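Long-range contacts in long-chain-fatty-acid--CoA ligase FadD13 (Mycobacterium tuberculosis CDC1551, PDB 5ZRN), which belongs to the AMP-binding enzyme family of the ANL clan and is modelled here with 5'-O-{[(1R)-1-hydroxydodecyl]sulfamoyl}adenosine bound: residues K53-A58 with G101-I106; E92-L97 with D123-V128; S190-R195 with Y274-G279. One frame throughout, in Å; residues are numbered along the deposited sequence.

Contact 1: K53-A58 with G101-I106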
loop_
_atom_site.group_PDB
_atom_site.type_symbol
_atom_site.label_atom_id
_atom_site.label_comp_id
_atom_site.label_asym_id
_atom_site.label_seq_id
_atom_site.Cartn_x
_atom_site.Cartn_y
_atom_site.Cartn_z
ATOM N N LYS A 53 -12.333 -18.937 -1.042
ATOM C CA LYS A 53 -12.732 -17.627 -1.532
ATOM C C LYS A 53 -13.582 -16.914 -0.491
ATOM O O LYS A 53 -14.538 -17.485 0.046
ATOM C CB LYS A 53 -13.529 -17.766 -2.821
ATOM C CG LYS A 53 -14.129 -16.466 -3.300
ATOM C CD LYS A 53 -14.553 -16.584 -4.752
ATOM C CE LYS A 53 -15.708 -17.550 -4.926
ATOM N NZ LYS A 53 -16.998 -16.826 -5.042
ATOM N N GLY A 54 -13.216 -15.671 -0.195
ATOM C CA GLY A 54 -13.963 -14.897 0.773
ATOM C C GLY A 54 -13.372 -14.891 2.167
ATOM O O GLY A 54 -13.574 -13.936 2.913
ATOM N N ASP A 55 -12.638 -15.943 2.517
ATOM C CA ASP A 55 -12.019 -16.067 3.839
ATOM C C ASP A 55 -10.892 -15.069 4.086
ATOM O O ASP A 55 -10.116 -14.764 3.178
ATOM C CB ASP A 55 -11.451 -17.476 4.011
ATOM C CG ASP A 55 -12.525 -18.526 4.123
ATOM O OD1 ASP A 55 -12.213 -19.705 3.867
ATOM O OD2 ASP A 55 -13.668 -18.177 4.479
ATOM N N ARG A 56 -10.783 -14.584 5.321
ATOM C CA ARG A 56 -9.718 -13.642 5.647
ATOM C C ARG A 56 -8.456 -14.330 6.159
ATOM O O ARG A 56 -8.522 -15.270 6.949
ATOM C CB ARG A 56 -10.179 -12.614 6.689
ATOM C CG ARG A 56 -10.983 -11.445 6.099
ATOM C CD ARG A 56 -12.370 -11.887 5.688
ATOM N NE ARG A 56 -13.161 -12.207 6.869
ATOM C CZ ARG A 56 -14.230 -12.989 6.865
ATOM N NH1 ARG A 56 -14.640 -13.540 5.730
ATOM N NH2 ARG A 56 -14.887 -13.214 8.000
ATOM N N VAL A 57 -7.313 -13.849 5.681
ATOM C CA VAL A 57 -6.001 -14.340 6.078
ATOM C C VAL A 57 -5.238 -13.146 6.655
ATOM O O VAL A 57 -4.979 -12.173 5.939
ATOM C CB VAL A 57 -5.209 -14.846 4.876
ATOM C CG1 VAL A 57 -3.863 -15.390 5.340
ATOM C CG2 VAL A 57 -6.004 -15.901 4.145
ATOM N N ALA A 58 -4.889 -13.210 7.939
ATOM C CA ALA A 58 -4.161 -12.123 8.581
ATOM C C ALA A 58 -2.662 -12.235 8.333
ATOM O O ALA A 58 -2.095 -13.329 8.366
ATOM C CB ALA A 58 -4.436 -12.124 10.066
ATOM N N GLY A 101 -12.824 -11.377 11.636
ATOM C CA GLY A 101 -13.189 -12.783 11.567
ATOM C C GLY A 101 -12.161 -13.596 10.792
ATOM O O GLY A 101 -12.515 -14.523 10.070
ATOM N N SER A 102 -10.885 -13.242 10.937
ATOM C CA SER A 102 -9.802 -13.941 10.256
ATOM C C SER A 102 -9.738 -15.381 10.738
ATOM O O SER A 102 -9.860 -15.643 11.933
ATOM C CB SER A 102 -8.458 -13.260 10.549
ATOM O OG SER A 102 -8.377 -11.970 9.958
ATOM N N LYS A 103 -9.548 -16.325 9.824
ATOM C CA LYS A 103 -9.463 -17.710 10.261
ATOM C C LYS A 103 -8.032 -18.229 10.313
ATOM O O LYS A 103 -7.743 -19.181 11.032
ATOM C CB LYS A 103 -10.334 -18.614 9.388
ATOM C CG LYS A 103 -10.043 -18.582 7.929
ATOM C CD LYS A 103 -11.057 -19.447 7.182
ATOM C CE LYS A 103 -11.042 -20.901 7.662
ATOM N NZ LYS A 103 -12.092 -21.713 6.966
ATOM N N VAL A 104 -7.140 -17.596 9.562
ATOM C CA VAL A 104 -5.738 -17.991 9.551
ATOM C C VAL A 104 -4.842 -16.778 9.764
ATOM O O VAL A 104 -5.071 -15.729 9.174
ATOM C CB VAL A 104 -5.346 -18.648 8.210
ATOM C CG1 VAL A 104 -3.847 -18.839 8.141
ATOM C CG2 VAL A 104 -6.046 -19.977 8.066
ATOM N N VAL A 105 -3.832 -16.925 10.615
ATOM C CA VAL A 105 -2.878 -15.845 10.885
ATOM C C VAL A 105 -1.447 -16.296 10.576
ATOM O O VAL A 105 -0.947 -17.276 11.152
ATOM C CB VAL A 105 -2.915 -15.387 12.362
ATOM C CG1 VAL A 105 -1.840 -14.340 12.602
ATOM C CG2 VAL A 105 -4.266 -14.817 12.700
ATOM N N ILE A 106 -0.803 -15.594 9.647
ATOM C CA ILE A 106 0.573 -15.903 9.285
ATOM C C ILE A 106 1.375 -14.780 9.935
ATOM O O ILE A 106 1.092 -13.605 9.690
ATOM C CB ILE A 106 0.805 -15.844 7.763
ATOM C CG1 ILE A 106 -0.329 -16.548 7.010
ATOM C CG2 ILE A 106 2.155 -16.485 7.434
ATOM C CD1 ILE A 106 -0.283 -18.042 7.064
HETATM O O HOH W 1 -12.457 -15.490 7.330
#

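Contact 2: E92-L97 with D123-V128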
loop_
_atom_site.group_PDB
_atom_site.type_symbol
_atom_site.label_atom_id
_atom_site.label_comp_id
_atom_site.label_asym_id
_atom_site.label_seq_id
_atom_site.Cartn_x
_atom_site.Cartn_y
_atom_site.Cartn_z
ATOM N N GLU A 92 -4.770 -4.816 20.412
ATOM C CA GLU A 92 -5.207 -4.141 19.189
ATOM C C GLU A 92 -5.203 -5.137 18.033
ATOM O O GLU A 92 -6.120 -5.153 17.208
ATOM C CB GLU A 92 -4.274 -2.966 18.877
ATOM C CG GLU A 92 -3.924 -2.131 20.105
ATOM C CD GLU A 92 -2.775 -1.182 19.859
ATOM O OE1 GLU A 92 -3.017 -0.086 19.311
ATOM O OE2 GLU A 92 -1.627 -1.539 20.203
ATOM N N VAL A 93 -4.164 -5.966 17.976
ATOM C CA VAL A 93 -4.057 -6.982 16.936
ATOM C C VAL A 93 -5.222 -7.959 17.105
ATOM O O VAL A 93 -5.824 -8.424 16.130
ATOM C CB VAL A 93 -2.725 -7.749 17.056
ATOM C CG1 VAL A 93 -2.749 -8.990 16.175
ATOM C CG2 VAL A 93 -1.575 -6.842 16.657
ATOM N N SER A 94 -5.528 -8.250 18.366
ATOM C CA SER A 94 -6.610 -9.151 18.729
ATOM C C SER A 94 -7.939 -8.572 18.251
ATOM O O SER A 94 -8.811 -9.292 17.747
ATOM C CB SER A 94 -6.641 -9.331 20.250
ATOM O OG SER A 94 -7.579 -10.322 20.619
ATOM N N PHE A 95 -8.087 -7.264 18.422
ATOM C CA PHE A 95 -9.293 -6.572 18.011
ATOM C C PHE A 95 -9.501 -6.749 16.507
ATOM O O PHE A 95 -10.586 -7.120 16.057
ATOM C CB PHE A 95 -9.186 -5.081 18.330
ATOM C CG PHE A 95 -10.341 -4.287 17.825
ATOM C CD1 PHE A 95 -11.581 -4.374 18.445
ATOM C CD2 PHE A 95 -10.217 -3.513 16.685
ATOM C CE1 PHE A 95 -12.688 -3.699 17.930
ATOM C CE2 PHE A 95 -11.314 -2.835 16.162
ATOM C CZ PHE A 95 -12.553 -2.929 16.786
ATOM N N ILE A 96 -8.451 -6.469 15.738
ATOM C CA ILE A 96 -8.496 -6.602 14.286
ATOM C C ILE A 96 -8.841 -8.035 13.854
ATOM O O ILE A 96 -9.613 -8.238 12.905
ATOM C CB ILE A 96 -7.147 -6.186 13.669
ATOM C CG1 ILE A 96 -6.978 -4.667 13.801
ATOM C CG2 ILE A 96 -7.069 -6.626 12.230
ATOM C CD1 ILE A 96 -5.643 -4.124 13.312
ATOM N N LEU A 97 -8.281 -9.020 14.558
ATOM C CA LEU A 97 -8.527 -10.419 14.247
ATOM C C LEU A 97 -9.987 -10.803 14.435
ATOM O O LEU A 97 -10.603 -11.412 13.554
ATOM C CB LEU A 97 -7.658 -11.317 15.121
ATOM C CG LEU A 97 -6.149 -11.294 14.874
ATOM C CD1 LEU A 97 -5.488 -12.383 15.724
ATOM C CD2 LEU A 97 -5.863 -11.537 13.400
ATOM N N ASP A 123 -10.463 -15.396 26.231
ATOM C CA ASP A 123 -11.222 -14.974 25.056
ATOM C C ASP A 123 -10.360 -14.556 23.857
ATOM O O ASP A 123 -10.382 -13.399 23.430
ATOM C CB ASP A 123 -12.168 -13.821 25.416
ATOM C CG ASP A 123 -13.054 -14.141 26.603
ATOM O OD1 ASP A 123 -13.565 -15.281 26.673
ATOM O OD2 ASP A 123 -13.248 -13.248 27.458
ATOM N N PRO A 124 -9.570 -15.489 23.308
ATOM C CA PRO A 124 -8.744 -15.132 22.154
ATOM C C PRO A 124 -9.632 -15.198 20.907
ATOM O O PRO A 124 -10.636 -15.902 20.906
ATOM C CB PRO A 124 -7.662 -16.209 22.166
ATOM C CG PRO A 124 -8.395 -17.402 22.675
ATOM C CD PRO A 124 -9.227 -16.833 23.808
ATOM N N PRO A 125 -9.280 -14.465 19.838
ATOM C CA PRO A 125 -10.096 -14.493 18.614
ATOM C C PRO A 125 -10.561 -15.906 18.244
ATOM O O PRO A 125 -9.780 -16.726 17.762
ATOM C CB PRO A 125 -9.171 -13.876 17.563
ATOM C CG PRO A 125 -7.796 -14.122 18.118
ATOM C CD PRO A 125 -7.986 -13.818 19.581
ATOM N N GLY A 126 -11.845 -16.172 18.469
ATOM C CA GLY A 126 -12.406 -17.486 18.206
ATOM C C GLY A 126 -12.347 -18.011 16.785
ATOM O O GLY A 126 -12.227 -19.224 16.575
ATOM N N THR A 127 -12.416 -17.118 15.805
ATOM C CA THR A 127 -12.402 -17.538 14.412
ATOM C C THR A 127 -11.056 -18.027 13.878
ATOM O O THR A 127 -11.000 -18.620 12.804
ATOM C CB THR A 127 -12.909 -16.413 13.494
ATOM O OG1 THR A 127 -11.975 -15.328 13.509
ATOM C CG2 THR A 127 -14.269 -15.917 13.968
ATOM N N VAL A 128 -9.976 -17.787 14.612
ATOM C CA VAL A 128 -8.655 -18.227 14.166
ATOM C C VAL A 128 -8.467 -19.731 14.405
ATOM O O VAL A 128 -8.591 -20.207 15.525
ATOM C CB VAL A 128 -7.537 -17.437 14.890
ATOM C CG1 VAL A 128 -6.169 -17.875 14.386
ATOM C CG2 VAL A 128 -7.724 -15.942 14.641
#

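Contact 3: S190-R195 with Y274-G279. With JSA (5'-O-{[(1R)-1-hydroxydodecyl]sulfamoyl}adenosine), chain C.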
loop_
_atom_site.group_PDB
_atom_site.type_symbol
_atom_site.label_atom_id
_atom_site.label_comp_id
_atom_site.label_asym_id
_atom_site.label_seq_id
_atom_site.Cartn_x
_atom_site.Cartn_y
_atom_site.Cartn_z
ATOM N N SER A 190 -0.346 5.422 -14.296
ATOM C CA SER A 190 -0.692 6.321 -15.384
ATOM C C SER A 190 -0.414 7.772 -15.023
ATOM O O SER A 190 -0.368 8.631 -15.898
ATOM C CB SER A 190 -2.169 6.171 -15.759
ATOM O OG SER A 190 -2.447 4.878 -16.266
ATOM N N THR A 191 -0.226 8.057 -13.741
ATOM C CA THR A 191 0.017 9.439 -13.348
ATOM C C THR A 191 1.477 9.784 -13.111
ATOM O O THR A 191 1.994 10.723 -13.706
ATOM C CB THR A 191 -0.793 9.830 -12.093
ATOM O OG1 THR A 191 -2.195 9.651 -12.347
ATOM C CG2 THR A 191 -0.543 11.288 -11.742
ATOM N N ILE A 192 2.156 9.045 -12.245
ATOM C CA ILE A 192 3.551 9.361 -12.001
ATOM C C ILE A 192 4.437 8.796 -13.108
ATOM O O ILE A 192 4.070 7.845 -13.800
ATOM C CB ILE A 192 4.017 8.852 -10.617
ATOM C CG1 ILE A 192 4.237 7.344 -10.640
ATOM C CG2 ILE A 192 2.969 9.202 -9.568
ATOM C CD1 ILE A 192 4.763 6.793 -9.327
ATOM N N ASP A 193 5.604 9.405 -13.272
ATOM C CA ASP A 193 6.560 9.006 -14.294
ATOM C C ASP A 193 7.276 7.700 -13.949
ATOM O O ASP A 193 8.428 7.711 -13.504
ATOM C CB ASP A 193 7.576 10.136 -14.493
ATOM C CG ASP A 193 8.496 9.904 -15.678
ATOM O OD1 ASP A 193 9.447 10.698 -15.848
ATOM O OD2 ASP A 193 8.276 8.939 -16.439
ATOM N N VAL A 194 6.586 6.579 -14.156
ATOM C CA VAL A 194 7.152 5.258 -13.901
ATOM C C VAL A 194 7.452 4.628 -15.241
ATOM O O VAL A 194 6.701 4.822 -16.194
ATOM C CB VAL A 194 6.178 4.301 -13.202
ATOM C CG1 VAL A 194 6.925 3.529 -12.125
ATOM C CG2 VAL A 194 4.986 5.050 -12.661
ATOM N N ARG A 195 8.524 3.844 -15.302
ATOM C CA ARG A 195 8.924 3.218 -16.547
ATOM C C ARG A 195 9.201 1.736 -16.407
ATOM O O ARG A 195 9.626 1.263 -15.353
ATOM C CB ARG A 195 10.183 3.897 -17.087
ATOM C CG ARG A 195 10.091 5.404 -17.150
ATOM C CD ARG A 195 11.418 6.027 -17.589
ATOM N NE ARG A 195 11.371 7.485 -17.534
ATOM C CZ ARG A 195 12.436 8.265 -17.662
ATOM N NH1 ARG A 195 13.633 7.719 -17.860
ATOM N NH2 ARG A 195 12.314 9.586 -17.566
ATOM N N TYR A 274 13.426 10.837 -8.751
ATOM C CA TYR A 274 12.576 11.541 -7.786
ATOM C C TYR A 274 12.019 10.716 -6.635
ATOM O O TYR A 274 12.070 9.482 -6.640
ATOM C CB TYR A 274 11.395 12.206 -8.506
ATOM C CG TYR A 274 10.430 11.227 -9.140
ATOM C CD1 TYR A 274 10.641 10.742 -10.436
ATOM C CD2 TYR A 274 9.317 10.764 -8.436
ATOM C CE1 TYR A 274 9.759 9.818 -11.019
ATOM C CE2 TYR A 274 8.432 9.843 -9.002
ATOM C CZ TYR A 274 8.659 9.373 -10.294
ATOM O OH TYR A 274 7.787 8.464 -10.849
ATOM N N PHE A 275 11.474 11.430 -5.654
ATOM C CA PHE A 275 10.857 10.829 -4.474
ATOM C C PHE A 275 9.364 11.116 -4.542
ATOM O O PHE A 275 8.951 12.141 -5.091
ATOM C CB PHE A 275 11.386 11.460 -3.173
ATOM C CG PHE A 275 12.734 10.961 -2.738
ATOM C CD1 PHE A 275 13.854 11.784 -2.818
ATOM C CD2 PHE A 275 12.882 9.674 -2.220
ATOM C CE1 PHE A 275 15.111 11.331 -2.381
ATOM C CE2 PHE A 275 14.126 9.215 -1.784
ATOM C CZ PHE A 275 15.244 10.047 -1.866
ATOM N N ILE A 276 8.562 10.208 -3.989
ATOM C CA ILE A 276 7.117 10.398 -3.930
ATOM C C ILE A 276 6.847 10.528 -2.440
ATOM O O ILE A 276 7.369 9.744 -1.642
ATOM C CB ILE A 276 6.329 9.176 -4.454
ATOM C CG1 ILE A 276 6.697 8.888 -5.908
ATOM C CG2 ILE A 276 4.831 9.443 -4.348
ATOM C CD1 ILE A 276 6.164 7.565 -6.401
ATOM N N THR A 277 6.048 11.519 -2.063
ATOM C CA THR A 277 5.741 11.728 -0.659
ATOM C C THR A 277 4.287 12.132 -0.436
ATOM O O THR A 277 3.558 12.443 -1.384
ATOM C CB THR A 277 6.671 12.804 -0.042
ATOM O OG1 THR A 277 6.484 12.831 1.378
ATOM C CG2 THR A 277 6.364 14.183 -0.609
ATOM N N GLY A 278 3.873 12.120 0.826
ATOM C CA GLY A 278 2.512 12.483 1.168
ATOM C C GLY A 278 2.273 12.397 2.664
ATOM O O GLY A 278 3.123 11.905 3.417
ATOM N N GLY A 279 1.109 12.873 3.097
ATOM C CA GLY A 279 0.784 12.849 4.511
ATOM C C GLY A 279 1.097 14.172 5.180
ATOM O O GLY A 279 0.727 14.393 6.333
HETATM C C4 JSA C . -2.822 14.608 4.230
HETATM C C5 JSA C . -2.066 14.375 3.089
HETATM C C6 JSA C . -1.424 15.454 2.494
HETATM N N9 JSA C . -3.314 13.436 4.619
HETATM C C2 JSA C . -2.292 16.855 4.122
HETATM C C12 JSA C . -1.130 8.661 -7.830
HETATM C C11 JSA C . -0.124 8.648 -6.678
HETATM C C10 JSA C . -0.798 9.052 -5.365
HETATM C "C9'" JSA C . 0.192 9.042 -4.200
HETATM C "C8'" JSA C . -0.528 9.362 -2.888
HETATM C "C7'" JSA C . 0.407 9.277 -1.680
HETATM C "C6'" JSA C . -0.392 9.458 -0.388
HETATM C "C5'" JSA C . 0.493 9.365 0.856
HETATM C "C4'" JSA C . -0.359 9.485 2.121
HETATM C "C3'" JSA C . -1.342 8.317 2.221
HETATM C "C2'" JSA C . -2.393 8.551 3.308
HETATM C "C1'" JSA C . -3.363 7.369 3.354
HETATM O O1 JSA C . -2.691 6.238 3.913
HETATM N N8 JSA C . -4.548 7.689 4.162
HETATM S S1 JSA C . -4.217 7.736 5.757
HETATM O O2P JSA C . -2.738 7.614 5.968
HETATM O O1P JSA C . -4.920 6.602 6.442
HETATM O "O5'" JSA C . -4.677 8.980 6.292
HETATM C C5A JSA C . -5.461 9.850 5.471
HETATM C C4A JSA C . -5.431 11.287 5.996
HETATM O "O4'" JSA C . -4.086 11.785 6.097
HETATM C C3A JSA C . -6.118 12.244 5.023
HETATM O "O3'" JSA C . -7.533 12.174 5.220
HETATM C C2A JSA C . -5.594 13.555 5.602
HETATM O "O2'" JSA C . -6.237 13.823 6.850
HETATM C C1A JSA C . -4.123 13.200 5.836
HETATM C C8 JSA C . -2.896 12.509 3.760
HETATM N N7 JSA C . -2.135 13.074 2.826
HETATM N N3 JSA C . -2.916 15.853 4.717
HETATM N N1 JSA C . -1.560 16.671 3.038
HETATM N N6 JSA C . -0.677 15.285 1.407
#

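Contact 1: K53-A58 with G101-I106
A58 and R56 meet segment G101-I106 with the largest buried areas, 87 and 82 Å², and K103 adds 54 Å². A58 straddles two residues across the sheet: its N donates to V104 O at 2.8 Å, and I106 N donates to A58 O at 2.9 Å. That spacing is the parallel β-ladder pattern, and the short strand segments run in the same direction at 29° to each other. The A58 CB methyl lies 3.8 Å from V105 CG2, and L97 of helix 90-100 packs on both residues. V57 and V104 point to the other face.

R56 uses both backbone and side chain. Its O accepts K103 N at 3.2 Å, whereas a water oxygen 2.9 Å from G101 O links that atom to R56 N. The same water stands 3.1 Å above the guanidinium plane of R56, over its centre. R56 CB packs beside S102 OG, itself bonded to S100 OG. Bends at chi2 (73°) and chi3 (69°) fold the side chain back, so that NH1 binds G54 O at 3.0 Å in the guanidinium plane; NE is held by S100 O.

K103 runs obliquely past the D55 carboxylate, its CD methylene packing on CG, and makes a long salt bridge, NZ to D55 OD1 at 3.7 Å. NZ also binds G50 O, and D55 OD1 accepts A52 N. The chemistry therefore changes along this strand pair of the four-stranded parallel sheet: charge and a bridging water supplement the backbone bond at the partly exposed start, while the buried end relies on backbone bonds and apolar packing.

Contact 2: E92-L97 with D123-V128
L97 of helix 90-100 packs against the ring of P125 in the loop that leads to strand 130-132, and apolar contact is the main interaction here. L97 touches the ring at two levels: its CB lies 3.8 Å from P125 CB, and further out CD1 lies 3.8 Å from P125 CG. The two side chains pass at a slant. The same CD1 comes within 4.3 Å of V128 CG2, so one leucine branch meets both ends of the type I turn P125-V128. That turn is closed by a weak bond from V128 N to P125 O, 3.3 Å long. Around the cluster, W131 touches both L97 and P125, I118 of helix 112-120 touches P125, and V105 touches V128.

The polar atoms of S94 and T127 add only packing across the two segments. With chi1 at -173°, S94 OG lies opposite its own backbone N and comes 3.7 Å from P125 CD, while its hydrogen bond goes to Q121 NE2. T127 OG1 stands 4.1 Å from L97 O but is bonded to S102 O. L97 O in turn accepts S102 N in the Schellman motif that ends the helix.

Between E92-L97 and D123-V128 there is no direct hydrogen bond; the helix reaches the same loop through the S94-Q121 pair. What joins the segments is the fit of leucine, proline and valine carbons, with both hydroxyls bonded just outside them.

Contact 3: S190-R195 with Y274-G279
Y274 meets D193 at the start of strand 274-278, which lies between the parallel strands 247-249 and 296-302 in the mixed sheet of this AMP-binding enzyme fold. Its partner is the loop that follows helix 178-191. CB of Y274 leaves the strand toward that loop, and a chi1 of 65° sets CG between the backbone N and carbonyl carbon; I247 and E296, on the two flanking strands, touch the side chain. Further out, CE1 comes 3.5 Å from D193 O and 4.1 Å from D193 CB, and CZ too lies beside that oxygen. At the tip, OH donates a weak hydrogen bond to D193 O, 2.8 Å away. This oxygen lies in the plane of the ring, at its edge, and R273 NH2 supplies it with a second hydrogen bond. The hydroxyl also rests on apolar carbon, 3.7 Å from I192 CG1, and the I192 and Y274 side chains cross at about a right angle.

The presented carbonyl belongs to an inverse gamma turn centred on D193, in which V194 N makes a weak bond to I192 O. Just beside it, I192 CD1 and I276 CD1 approach to 3.3 Å, tight for two methyl groups, although at 2.37 Å resolution the exact value carries little weight. D193 is further tied to its own loop by a salt bridge with R195.

Towards its C-terminal end the strand leaves this loop and enters the pocket of 5'-O-{[(1R)-1-hydroxydodecyl]sulfamoyl}adenosine. There G278 CA lies 3.7 Å from ligand C5', on the alkyl chain, where a CB would clash with it. One residue on, the backbone N of G279 lies 3.3 Å from ligand N7.

Contacts 1 and 2 belong to one neighbourhood, with centres 11 Å apart: contact 2 uses helix 90-100, and contact 1 uses the chain that follows it into strand 104-107; they meet directly at S102 and T127. Contact 3 lies on the opposite side of the chain's centre, about 25 Å from contact 1 and 20 Å from contact 2 between nearest atoms, and alone includes pocket residues. All three are largely buried, but contact 1 covers 447 Å² against 179 Å² for each of the others. Strand pairing, with long side chains beside it, probably accounts for much of this difference: backbone bonds dominate contact 1, carbon packing contact 2, and one tyrosine hydroxyl with isoleucine packing contact 3.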